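Local coordinates for protein argininosuccinate lyase (Chelativorans sp., PDB 6RXA) that acts as a C-N lyase of the aspartase/fumarase superfamily that cleaves EDDS (ethylenediamine-N,N'-disuccinic acid) and may also split argininosuccinate into fumarate and L-arginine, at residues Leu115-Lys120 with Leu195-Ala200; Gln127-Ile132 with Ala470-Ala475; Tyr171-Ser176 with Ala456-Ala461; Asp369-Leu374 with Glu387-Val392. The protein carries 2 engineered substitutions. All coordinates share one frame; numbering follows the deposited sequence. Where two conformers were deposited one is given.

Interaction 1 (Leu115-Lys120 with Leu195-Ala200); sequences LANAGK and LCPLGA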
loop_
_atom_site.group_PDB
_atom_site.type_symbol
_atom_site.label_atom_id
_atom_site.label_comp_id
_atom_site.label_asym_id
_atom_site.label_seq_id
_atom_site.Cartn_x
_atom_site.Cartn_y
_atom_site.Cartn_z
ATOM N N LEU A 115 4.442 29.153 5.256
ATOM C CA LEU A 115 4.867 29.367 3.876
ATOM C C LEU A 115 4.849 28.059 3.091
ATOM O O LEU A 115 4.299 27.991 1.982
ATOM C CB LEU A 115 6.279 29.967 3.856
ATOM C CG LEU A 115 6.996 29.983 2.501
ATOM C CD1 LEU A 115 6.318 30.952 1.544
ATOM C CD2 LEU A 115 8.465 30.357 2.673
ATOM N N ALA A 116 5.462 27.014 3.647
ATOM C CA ALA A 116 5.551 25.733 2.952
ATOM C C ALA A 116 4.169 25.151 2.700
ATOM O O ALA A 116 3.881 24.680 1.598
ATOM C CB ALA A 116 6.411 24.753 3.752
ATOM N N ASN A 117 3.304 25.161 3.718
ATOM C CA ASN A 117 1.971 24.585 3.553
ATOM C C ASN A 117 1.197 25.349 2.486
ATOM O O ASN A 117 0.538 24.740 1.630
ATOM C CB ASN A 117 1.225 24.605 4.893
ATOM C CG ASN A 117 0.037 23.639 4.939
ATOM O OD1 ASN A 117 -1.070 23.961 4.497
ATOM N ND2 ASN A 117 0.249 22.469 5.542
ATOM N N ALA A 118 1.290 26.683 2.506
ATOM C CA ALA A 118 0.573 27.510 1.536
ATOM C C ALA A 118 1.113 27.327 0.124
ATOM O O ALA A 118 0.332 27.232 -0.835
ATOM C CB ALA A 118 0.643 28.986 1.937
ATOM N N GLY A 119 2.440 27.312 -0.043
ATOM C CA GLY A 119 2.995 27.147 -1.377
ATOM C C GLY A 119 2.638 25.805 -1.988
ATOM O O GLY A 119 2.333 25.714 -3.180
ATOM N N LYS A 120 2.689 24.744 -1.183
ATOM C CA LYS A 120 2.283 23.422 -1.664
ATOM C C LYS A 120 0.823 23.427 -2.090
ATOM O O LYS A 120 0.464 22.851 -3.124
ATOM C CB LYS A 120 2.496 22.360 -0.579
ATOM C CG LYS A 120 2.069 20.904 -0.961
ATOM C CD LYS A 120 3.105 20.243 -1.890
ATOM C CE LYS A 120 2.666 18.897 -2.466
ATOM N NZ LYS A 120 2.620 17.836 -1.429
ATOM N N LEU A 195 -7.794 26.656 0.578
ATOM C CA LEU A 195 -7.908 27.336 1.862
ATOM C C LEU A 195 -6.516 27.781 2.287
ATOM O O LEU A 195 -5.549 27.032 2.139
ATOM C CB LEU A 195 -8.475 26.373 2.912
ATOM C CG LEU A 195 -9.878 25.844 2.645
ATOM C CD1 LEU A 195 -10.231 24.780 3.670
ATOM C CD2 LEU A 195 -10.881 26.973 2.694
ATOM N N CYS A 196 -6.412 29.008 2.803
ATOM C CA CYS A 196 -5.112 29.614 3.064
ATOM C C CYS A 196 -4.668 29.397 4.510
ATOM O O CYS A 196 -5.388 29.825 5.431
ATOM C CB CYS A 196 -5.180 31.101 2.784
ATOM S SG CYS A 196 -3.560 31.869 2.852
ATOM N N PRO A 197 -3.510 28.797 4.752
ATOM C CA PRO A 197 -3.007 28.631 6.130
ATOM C C PRO A 197 -2.088 29.749 6.595
ATOM O O PRO A 197 -1.629 29.715 7.740
ATOM C CB PRO A 197 -2.223 27.317 6.037
ATOM C CG PRO A 197 -1.612 27.390 4.653
ATOM C CD PRO A 197 -2.675 28.056 3.782
ATOM N N LEU A 198 -1.802 30.736 5.752
ATOM C CA LEU A 198 -0.905 31.810 6.147
ATOM C C LEU A 198 -1.480 32.593 7.317
ATOM O O LEU A 198 -2.680 32.871 7.382
ATOM C CB LEU A 198 -0.653 32.725 4.954
ATOM C CG LEU A 198 0.231 32.034 3.918
ATOM C CD1 LEU A 198 0.160 32.766 2.596
ATOM C CD2 LEU A 198 1.681 31.927 4.401
ATOM N N GLY A 199 -0.603 32.953 8.248
ATOM C CA GLY A 199 -0.990 33.547 9.512
ATOM C C GLY A 199 -0.862 32.584 10.666
ATOM O O GLY A 199 -0.845 33.022 11.829
ATOM N N ALA A 200 -0.767 31.286 10.381
ATOM C CA ALA A 200 -0.447 30.315 11.417
ATOM C C ALA A 200 0.989 30.457 11.900
ATOM O O ALA A 200 1.315 30.005 13.005
ATOM C CB ALA A 200 -0.654 28.901 10.874
#
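Pro-197 and Leu-198 meet the helix at Asn-117 and Ala-118, and the side chains come in from two directions. The pyrrolidine ring of Pro-197 crosses the Asn-117 side chain obliquely, so that CG of Pro-197 lies 3.5 Å from OD1 of Asn-117. The same CG of Pro-197 is 3.7 Å from the backbone N of Ala-118, which sets the ring against main chain as well as side chain. Leu-198 comes to the Ala-118 methyl from a direction roughly at right angles to that of the proline ring, its CG touching CB of Ala-118 at 3.7 Å; chi1 of -72° sets this CG beside the backbone N and carries both leucine methyls toward the helix. The loop presents both residues from the start of a type II turn, Pro-197 to Ala-200. A glycine in place of the proline, lacking the ring beside OD1 of Asn-117, would probably leave the Ala-118 methyl less covered and the turn more mobile. The Asn-117 amide bonds outside these segments, OD1 to Arg-121 NE and ND2 to Gly-234 O. Between the segments the buried contact is apolar packing, while Asp-114 OD2, just before the helical segment, takes the hydrogen bond of Gly-199 N.

Interaction 2 (Gln127-Ile132 with Ala470-Ala475); sequences QLLRTI and AWLANA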
loop_
_atom_site.group_PDB
_atom_site.type_symbol
_atom_site.label_atom_id
_atom_site.label_comp_id
_atom_site.label_asym_id
_atom_site.label_seq_id
_atom_site.Cartn_x
_atom_site.Cartn_y
_atom_site.Cartn_z
ATOM N N GLN A 127 -2.386 22.360 -10.126
ATOM C CA GLN A 127 -2.336 21.027 -10.719
ATOM C C GLN A 127 -3.703 20.355 -10.701
ATOM O O GLN A 127 -4.007 19.539 -11.578
ATOM C CB GLN A 127 -1.303 20.171 -10.000
ATOM C CG GLN A 127 0.127 20.644 -10.239
ATOM C CD GLN A 127 0.527 20.627 -11.698
ATOM O OE1 GLN A 127 0.519 19.584 -12.346
ATOM N NE2 GLN A 127 0.883 21.791 -12.228
ATOM N N LEU A 128 -4.533 20.687 -9.714
ATOM C CA LEU A 128 -5.896 20.171 -9.681
ATOM C C LEU A 128 -6.736 20.763 -10.805
ATOM O O LEU A 128 -7.501 20.038 -11.454
ATOM C CB LEU A 128 -6.500 20.418 -8.301
ATOM C CG LEU A 128 -7.828 19.773 -7.939
ATOM C CD1 LEU A 128 -7.749 18.291 -8.209
ATOM C CD2 LEU A 128 -8.094 20.047 -6.469
ATOM N N LEU A 129 -6.600 22.064 -11.089
ATOM C CA LEU A 129 -7.296 22.624 -12.245
ATOM C C LEU A 129 -6.782 22.013 -13.551
ATOM O O LEU A 129 -7.565 21.709 -14.457
ATOM C CB LEU A 129 -7.176 24.146 -12.271
ATOM C CG LEU A 129 -7.845 24.839 -11.087
ATOM C CD1 LEU A 129 -7.715 26.347 -11.203
ATOM C CD2 LEU A 129 -9.310 24.456 -10.961
ATOM N N ARG A 130 -5.465 21.823 -13.665
ATOM C CA ARG A 130 -4.895 21.119 -14.813
ATOM C C ARG A 130 -5.502 19.728 -14.964
ATOM O O ARG A 130 -5.850 19.300 -16.078
ATOM C CB ARG A 130 -3.383 21.033 -14.604
ATOM C CG ARG A 130 -2.618 20.354 -15.712
ATOM C CD ARG A 130 -1.177 20.107 -15.284
ATOM N NE ARG A 130 -0.380 19.514 -16.358
ATOM C CZ ARG A 130 0.687 18.745 -16.158
ATOM N NH1 ARG A 130 1.091 18.463 -14.915
ATOM N NH2 ARG A 130 1.336 18.242 -17.203
ATOM N N THR A 131 -5.649 19.012 -13.849
ATOM C CA THR A 131 -6.196 17.662 -13.874
ATOM C C THR A 131 -7.670 17.670 -14.249
ATOM O O THR A 131 -8.105 16.860 -15.079
ATOM C CB THR A 131 -5.988 17.020 -12.496
ATOM O OG1 THR A 131 -4.587 16.868 -12.232
ATOM C CG2 THR A 131 -6.640 15.658 -12.415
ATOM N N ILE A 132 -8.457 18.577 -13.657
ATOM C CA ILE A 132 -9.869 18.693 -14.010
ATOM C C ILE A 132 -10.029 18.993 -15.494
ATOM O O ILE A 132 -10.890 18.419 -16.162
ATOM C CB ILE A 132 -10.561 19.732 -13.105
ATOM C CG1 ILE A 132 -10.656 19.153 -11.688
ATOM C CG2 ILE A 132 -11.939 20.097 -13.632
ATOM C CD1 ILE A 132 -11.047 20.155 -10.613
ATOM N N ALA A 470 -17.919 25.186 -17.089
ATOM C CA ALA A 470 -18.206 26.458 -16.437
ATOM C C ALA A 470 -17.563 26.526 -15.056
ATOM O O ALA A 470 -17.010 27.563 -14.674
ATOM C CB ALA A 470 -19.717 26.654 -16.356
ATOM N N TRP A 471 -17.624 25.434 -14.288
ATOM C CA TRP A 471 -16.960 25.411 -12.990
ATOM C C TRP A 471 -15.469 25.675 -13.147
ATOM O O TRP A 471 -14.881 26.471 -12.406
ATOM C CB TRP A 471 -17.189 24.056 -12.317
ATOM C CG TRP A 471 -16.631 23.984 -10.936
ATOM C CD1 TRP A 471 -17.311 24.178 -9.779
ATOM C CD2 TRP A 471 -15.269 23.733 -10.568
ATOM N NE1 TRP A 471 -16.468 24.040 -8.698
ATOM C CE2 TRP A 471 -15.206 23.772 -9.160
ATOM C CE3 TRP A 471 -14.102 23.459 -11.291
ATOM C CZ2 TRP A 471 -14.018 23.568 -8.457
ATOM C CZ3 TRP A 471 -12.915 23.255 -10.587
ATOM C CH2 TRP A 471 -12.889 23.316 -9.185
ATOM N N LEU A 472 -14.840 25.006 -14.115
ATOM C CA LEU A 472 -13.410 25.176 -14.336
ATOM C C LEU A 472 -13.077 26.595 -14.768
ATOM O O LEU A 472 -12.099 27.182 -14.291
ATOM C CB LEU A 472 -12.935 24.180 -15.390
ATOM C CG LEU A 472 -11.463 24.288 -15.792
ATOM C CD1 LEU A 472 -10.537 24.035 -14.624
ATOM C CD2 LEU A 472 -11.183 23.303 -16.918
ATOM N N ALA A 473 -13.867 27.166 -15.672
ATOM C CA ALA A 473 -13.611 28.531 -16.101
ATOM C C ALA A 473 -13.708 29.506 -14.936
ATOM O O ALA A 473 -12.887 30.426 -14.821
ATOM C CB ALA A 473 -14.602 28.898 -17.201
ATOM N N ASN A 474 -14.713 29.337 -14.074
ATOM C CA ASN A 474 -14.880 30.242 -12.945
ATOM C C ASN A 474 -13.708 30.132 -11.978
ATOM O O ASN A 474 -13.169 31.152 -11.517
ATOM C CB ASN A 474 -16.197 29.956 -12.228
ATOM C CG ASN A 474 -16.338 30.752 -10.947
ATOM O OD1 ASN A 474 -16.743 31.914 -10.965
ATOM N ND2 ASN A 474 -15.985 30.133 -9.824
ATOM N N ALA A 475 -13.303 28.899 -11.649
ATOM C CA ALA A 475 -12.203 28.704 -10.709
ATOM C C ALA A 475 -10.908 29.272 -11.266
ATOM O O ALA A 475 -10.139 29.912 -10.538
ATOM C CB ALA A 475 -12.025 27.221 -10.373
#
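A chi1 of -64° lays CG of Leu-129 beside its backbone N, while Trp-471 swings its ring to the side opposite its backbone N (chi1 -176°), and these torsions bring the two side chains together at about a right angle. Methyl CD2 of Leu-129 meets the six-membered ring of the indole, 3.8 Å from CZ3 of Trp-471. Ile-132, one turn further along, sends CD1 to the same atom and reaches CZ3 of Trp-471 at 3.6 Å. The helices carrying these residues run roughly antiparallel at 154°, their axes 10.6 Å apart. This is packing of the largely helical body of the aspartase/fumarase fold: helix 112-147, a member of the central bundle, lies beside the long C-terminal helix 451-500. Leu-472 comes to Leu-129 at a slant, and its CD1 is within 3.9 Å of CD2 of Leu-129. That same CD2 of Leu-129 also rests on CB of Ala-475, again at 3.9 Å, so a single methyl is shared by three residues of the facing helix. Within its own helix, the Ala-475 CB covers one face of the Trp-471 ring near the rim. Tyr-190 of helix 168-193 meets the indole in an edge-to-face ring pair.

Interaction 3 (Tyr171-Ser176 with Ala456-Ala461); sequences YLMAIS and ASIDDA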
loop_
_atom_site.group_PDB
_atom_site.type_symbol
_atom_site.label_atom_id
_atom_site.label_comp_id
_atom_site.label_asym_id
_atom_site.label_seq_id
_atom_site.Cartn_x
_atom_site.Cartn_y
_atom_site.Cartn_z
ATOM N N TYR A 171 -21.488 1.225 -23.751
ATOM C CA TYR A 171 -20.286 0.977 -22.963
ATOM C C TYR A 171 -19.586 2.286 -22.599
ATOM O O TYR A 171 -19.214 2.515 -21.438
ATOM C CB TYR A 171 -19.327 0.043 -23.729
ATOM C CG TYR A 171 -18.060 -0.204 -22.941
ATOM C CD1 TYR A 171 -16.989 0.664 -23.030
ATOM C CD2 TYR A 171 -17.961 -1.274 -22.071
ATOM C CE1 TYR A 171 -15.861 0.481 -22.284
ATOM C CE2 TYR A 171 -16.816 -1.471 -21.311
ATOM C CZ TYR A 171 -15.767 -0.591 -21.426
ATOM O OH TYR A 171 -14.618 -0.753 -20.679
ATOM N N LEU A 172 -19.369 3.154 -23.592
ATOM C CA LEU A 172 -18.679 4.416 -23.346
ATOM C C LEU A 172 -19.422 5.275 -22.337
ATOM O O LEU A 172 -18.792 5.996 -21.560
ATOM C CB LEU A 172 -18.441 5.157 -24.658
ATOM C CG LEU A 172 -17.405 4.466 -25.544
ATOM C CD1 LEU A 172 -17.457 5.015 -26.968
ATOM C CD2 LEU A 172 -16.006 4.633 -24.965
ATOM N N MET A 173 -20.749 5.187 -22.288
ATOM C CA MET A 173 -21.473 5.985 -21.313
ATOM C C MET A 173 -21.302 5.465 -19.892
ATOM O O MET A 173 -21.519 6.229 -18.951
ATOM C CB MET A 173 -22.930 6.160 -21.718
ATOM C CG MET A 173 -23.068 7.004 -22.989
ATOM S SD MET A 173 -22.134 8.548 -23.015
ATOM C CE MET A 173 -23.013 9.471 -21.764
ATOM N N ALA A 174 -20.884 4.208 -19.699
ATOM C CA ALA A 174 -20.476 3.790 -18.361
ATOM C C ALA A 174 -19.252 4.574 -17.926
ATOM O O ALA A 174 -19.176 5.063 -16.791
ATOM C CB ALA A 174 -20.175 2.286 -18.341
ATOM N N ILE A 175 -18.288 4.721 -18.838
ATOM C CA ILE A 175 -17.084 5.492 -18.547
ATOM C C ILE A 175 -17.450 6.942 -18.255
ATOM O O ILE A 175 -16.934 7.543 -17.311
ATOM C CB ILE A 175 -16.074 5.351 -19.701
ATOM C CG1 ILE A 175 -15.770 3.876 -20.007
ATOM C CG2 ILE A 175 -14.812 6.133 -19.386
ATOM C CD1 ILE A 175 -15.191 3.086 -18.862
ATOM N N SER A 176 -18.397 7.510 -19.016
ATOM C CA SER A 176 -18.796 8.891 -18.761
ATOM C C SER A 176 -19.333 9.066 -17.342
ATOM O O SER A 176 -19.025 10.062 -16.675
ATOM C CB SER A 176 -19.820 9.358 -19.798
ATOM O OG SER A 176 -20.238 10.699 -19.521
ATOM N N ALA A 456 -30.495 9.514 -24.475
ATOM C CA ALA A 456 -30.915 10.281 -23.310
ATOM C C ALA A 456 -29.744 10.528 -22.372
ATOM O O ALA A 456 -29.569 11.645 -21.862
ATOM C CB ALA A 456 -32.039 9.556 -22.568
ATOM N N SER A 457 -28.925 9.494 -22.138
ATOM C CA SER A 457 -27.761 9.646 -21.277
ATOM C C SER A 457 -26.748 10.595 -21.892
ATOM O O SER A 457 -26.100 11.369 -21.174
ATOM C CB SER A 457 -27.110 8.285 -21.023
ATOM O OG SER A 457 -27.870 7.535 -20.092
ATOM N N ILE A 458 -26.581 10.542 -23.213
ATOM C CA ILE A 458 -25.666 11.466 -23.879
ATOM C C ILE A 458 -26.147 12.899 -23.708
ATOM O O ILE A 458 -25.359 13.792 -23.376
ATOM C CB ILE A 458 -25.481 11.088 -25.360
ATOM C CG1 ILE A 458 -24.664 9.793 -25.472
ATOM C CG2 ILE A 458 -24.815 12.241 -26.124
ATOM C CD1 ILE A 458 -24.615 9.233 -26.880
ATOM N N ASP A 459 -27.448 13.141 -23.923
ATOM C CA ASP A 459 -27.985 14.487 -23.751
ATOM C C ASP A 459 -27.717 14.994 -22.339
ATOM O O ASP A 459 -27.301 16.146 -22.144
ATOM C CB ASP A 459 -29.491 14.488 -24.023
ATOM C CG ASP A 459 -29.841 14.276 -25.487
ATOM O OD1 ASP A 459 -28.954 14.366 -26.357
ATOM O OD2 ASP A 459 -31.034 14.027 -25.770
ATOM N N ASP A 460 -27.928 14.139 -21.338
ATOM C CA ASP A 460 -27.667 14.532 -19.962
ATOM C C ASP A 460 -26.184 14.821 -19.743
ATOM O O ASP A 460 -25.827 15.787 -19.054
ATOM C CB ASP A 460 -28.140 13.437 -19.006
ATOM C CG ASP A 460 -29.652 13.424 -18.843
ATOM O OD1 ASP A 460 -30.302 14.377 -19.328
ATOM O OD2 ASP A 460 -30.181 12.466 -18.236
ATOM N N ALA A 461 -25.306 13.984 -20.307
ATOM C CA ALA A 461 -23.871 14.164 -20.110
ATOM C C ALA A 461 -23.376 15.431 -20.791
ATOM O O ALA A 461 -22.469 16.107 -20.283
ATOM C CB ALA A 461 -23.123 12.935 -20.629
#
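CE of Met-173 lies 3.7 Å from O of Ser-457, the backbone carbonyl being the flat group that this methyl meets across the contact. On the far side of the same helical segment the ring of Tyr-171 pairs edge-to-face with Trp-262. The motif is a pair of roughly parallel helices in the helical body of the fold, where helix 168-193 of the central bundle and the C-terminal helix 451-500 cross at 30° with their axes 10.7 Å apart. Met-173 fills the gap because its chain bends twice (chi2 -48°, chi3 -68°), curling the thioether across Ile-458 at about a right angle. SD of Met-173 then sits 3.7 Å from CG1 of Ile-458, and the terminal methyl CE of Met-173 reaches CB of Ala-461 at 3.6 Å. An alanine here would lose both sulfur and methyl, and would probably open a gap in front of Ile-458 and Ala-461. Met-173 is also packed by Ala-146 of helix 112-147 and by Asn-227 of a second subunit, which puts the contact at the edge of a subunit interface. One turn on, OG of Ser-176 is hydrogen-bonded to NE of Arg-139 and rests 3.8 Å from CB of Ala-461.

Interaction 4 (Asp369-Leu374 with Glu387-Val392); sequences DLTDML and EIVAHV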
loop_
_atom_site.group_PDB
_atom_site.type_symbol
_atom_site.label_atom_id
_atom_site.label_comp_id
_atom_site.label_asym_id
_atom_site.label_seq_id
_atom_site.Cartn_x
_atom_site.Cartn_y
_atom_site.Cartn_z
ATOM N N ASP A 369 -32.267 -13.467 -23.541
ATOM C CA ASP A 369 -33.525 -13.113 -24.191
ATOM C C ASP A 369 -34.332 -14.347 -24.567
ATOM O O ASP A 369 -35.564 -14.337 -24.490
ATOM C CB ASP A 369 -33.298 -12.209 -25.393
ATOM C CG ASP A 369 -33.250 -10.754 -24.994
ATOM O OD1 ASP A 369 -33.010 -10.497 -23.794
ATOM O OD2 ASP A 369 -33.471 -9.874 -25.858
ATOM N N LEU A 370 -33.664 -15.432 -24.983
ATOM C CA LEU A 370 -34.392 -16.680 -25.226
ATOM C C LEU A 370 -35.068 -17.180 -23.948
ATOM O O LEU A 370 -36.233 -17.610 -23.975
ATOM C CB LEU A 370 -33.449 -17.726 -25.824
ATOM C CG LEU A 370 -34.062 -19.039 -26.317
ATOM C CD1 LEU A 370 -35.007 -18.774 -27.486
ATOM C CD2 LEU A 370 -32.986 -20.035 -26.719
ATOM N N THR A 371 -34.366 -17.097 -22.811
ATOM C CA THR A 371 -34.924 -17.523 -21.528
ATOM C C THR A 371 -36.091 -16.634 -21.102
ATOM O O THR A 371 -37.136 -17.128 -20.652
ATOM C CB THR A 371 -33.824 -17.468 -20.461
ATOM O OG1 THR A 371 -32.646 -18.157 -20.911
ATOM C CG2 THR A 371 -34.303 -18.092 -19.150
ATOM N N ASP A 372 -35.911 -15.309 -21.190
ATOM C CA ASP A 372 -36.980 -14.387 -20.826
ATOM C C ASP A 372 -38.210 -14.618 -21.689
ATOM O O ASP A 372 -39.347 -14.471 -21.216
ATOM C CB ASP A 372 -36.516 -12.941 -21.020
ATOM C CG ASP A 372 -35.615 -12.429 -19.901
ATOM O OD1 ASP A 372 -35.758 -12.856 -18.739
ATOM O OD2 ASP A 372 -34.773 -11.557 -20.188
ATOM N N MET A 373 -37.999 -14.982 -22.957
ATOM C CA MET A 373 -39.118 -15.243 -23.854
ATOM C C MET A 373 -39.933 -16.437 -23.380
ATOM O O MET A 373 -41.171 -16.406 -23.414
ATOM C CB MET A 373 -38.596 -15.456 -25.277
ATOM C CG MET A 373 -39.679 -15.651 -26.332
ATOM S SD MET A 373 -40.214 -17.362 -26.448
ATOM C CE MET A 373 -38.895 -18.042 -27.450
ATOM N N LEU A 374 -39.265 -17.507 -22.935
ATOM C CA LEU A 374 -40.000 -18.662 -22.437
ATOM C C LEU A 374 -40.856 -18.283 -21.232
ATOM O O LEU A 374 -42.039 -18.622 -21.165
ATOM C CB LEU A 374 -39.049 -19.795 -22.067
ATOM C CG LEU A 374 -38.132 -20.325 -23.168
ATOM C CD1 LEU A 374 -37.323 -21.514 -22.641
ATOM C CD2 LEU A 374 -38.900 -20.690 -24.406
ATOM N N GLU A 387 -32.662 -23.492 -17.028
ATOM C CA GLU A 387 -32.113 -24.834 -17.198
ATOM C C GLU A 387 -32.341 -25.357 -18.612
ATOM O O GLU A 387 -31.474 -26.040 -19.174
ATOM C CB GLU A 387 -32.738 -25.784 -16.170
ATOM C CG GLU A 387 -31.941 -27.063 -15.916
ATOM C CD GLU A 387 -30.567 -26.804 -15.304
ATOM O OE1 GLU A 387 -29.592 -27.443 -15.750
ATOM O OE2 GLU A 387 -30.459 -25.969 -14.382
ATOM N N ILE A 388 -33.504 -25.071 -19.197
ATOM C CA ILE A 388 -33.757 -25.485 -20.575
ATOM C C ILE A 388 -32.763 -24.811 -21.514
ATOM O O ILE A 388 -32.157 -25.453 -22.382
ATOM C CB ILE A 388 -35.199 -25.154 -20.988
ATOM C CG1 ILE A 388 -36.209 -25.996 -20.210
ATOM C CG2 ILE A 388 -35.355 -25.394 -22.499
ATOM C CD1 ILE A 388 -37.645 -25.536 -20.404
ATOM N N VAL A 389 -32.600 -23.497 -21.374
ATOM C CA VAL A 389 -31.723 -22.781 -22.294
ATOM C C VAL A 389 -30.258 -23.160 -22.088
ATOM O O VAL A 389 -29.488 -23.221 -23.046
ATOM C CB VAL A 389 -31.973 -21.264 -22.221
ATOM C CG1 VAL A 389 -30.972 -20.521 -23.107
ATOM C CG2 VAL A 389 -33.420 -20.952 -22.627
ATOM N N ALA A 390 -29.832 -23.441 -20.860
ATOM C CA ALA A 390 -28.467 -23.929 -20.692
ATOM C C ALA A 390 -28.253 -25.211 -21.491
ATOM O O ALA A 390 -27.184 -25.407 -22.084
ATOM C CB ALA A 390 -28.159 -24.151 -19.216
ATOM N N HIS A 391 -29.261 -26.094 -21.514
ATOM C CA HIS A 391 -29.157 -27.325 -22.293
ATOM C C HIS A 391 -29.087 -27.013 -23.782
ATOM O O HIS A 391 -28.340 -27.660 -24.526
ATOM C CB HIS A 391 -30.352 -28.233 -21.982
ATOM C CG HIS A 391 -30.237 -29.619 -22.546
ATOM N ND1 HIS A 391 -30.015 -30.728 -21.757
ATOM C CD2 HIS A 391 -30.331 -30.079 -23.819
ATOM C CE1 HIS A 391 -29.965 -31.807 -22.516
ATOM N NE2 HIS A 391 -30.153 -31.442 -23.772
ATOM N N VAL A 392 -29.842 -26.013 -24.236
ATOM C CA VAL A 392 -29.728 -25.582 -25.621
ATOM C C VAL A 392 -28.284 -25.223 -25.937
ATOM O O VAL A 392 -27.717 -25.661 -26.943
ATOM C CB VAL A 392 -30.677 -24.405 -25.906
ATOM C CG1 VAL A 392 -30.359 -23.814 -27.273
ATOM C CG2 VAL A 392 -32.141 -24.860 -25.822
#
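Around Thr-371 and Val-389 two helices pass each other in a broadly antiparallel sense, inclined at 141° with axes 9.5 Å apart, and the CA atoms of this pair are separated by 6.2 Å. They are the arms of an alpha-alpha hairpin, helix 367-378 turning through a short connection into helix 382-399, within the C-terminal region characteristic of argininosuccinate lyases. Val-389 is the side chain on which the packing centres. It points at the opposing helix and is approached by three side chains, those of Leu-370, Thr-371 and Leu-374. Its two methyls divide the work. CG1, anti to the backbone N (chi1 176°), approaches CD2 of Leu-370 at 4.2 Å, whereas CG2 of Val-389 lies 3.9 Å from CD1 of Leu-374. That leucine methyl also touches CG2 of Ile-388, more loosely, which extends the apolar seam towards the connection between the helices. Helix 427-434 supports Leu-370 from another direction through Ile-430 and Ala-433. Outside the hairpin, Pro-284 of a third subunit packs on both Thr-371 and Val-389; in sequence it falls between Ser-281 and Lys-286, which bind fumarate and succinate. Glu-387 adds a polar link to the same subunit, its OE1 being bonded to the backbone N of Gly-12 there. The hydroxyl of Thr-371 does not bond across the hairpin but to O of Met-367, one turn back in its own helix, and this leaves OG1 of Thr-371 lying against the isopropyl group, 3.4 Å from both CB and CG2 of Val-389.

Overall arrangement
Interactions 1 and 2 share helix 112-147, with centres 21 Å apart, and interactions 2 and 3 share helix 451-500 at the same spacing, so two long helices connect three contacts along the elongated chain. Interaction 1 is the one near substrate-binding residues of its own chain: the Leu-115 side chain is about 5 Å from that of Arg-112. Interaction 4, its centre 65 Å from that of interaction 1, lies far from those sites. As in relatives, active sites are probably built from several subunits, but interaction 4 is not itself part of one. In sequence it is nested within the loops closed by interactions 2 and 3.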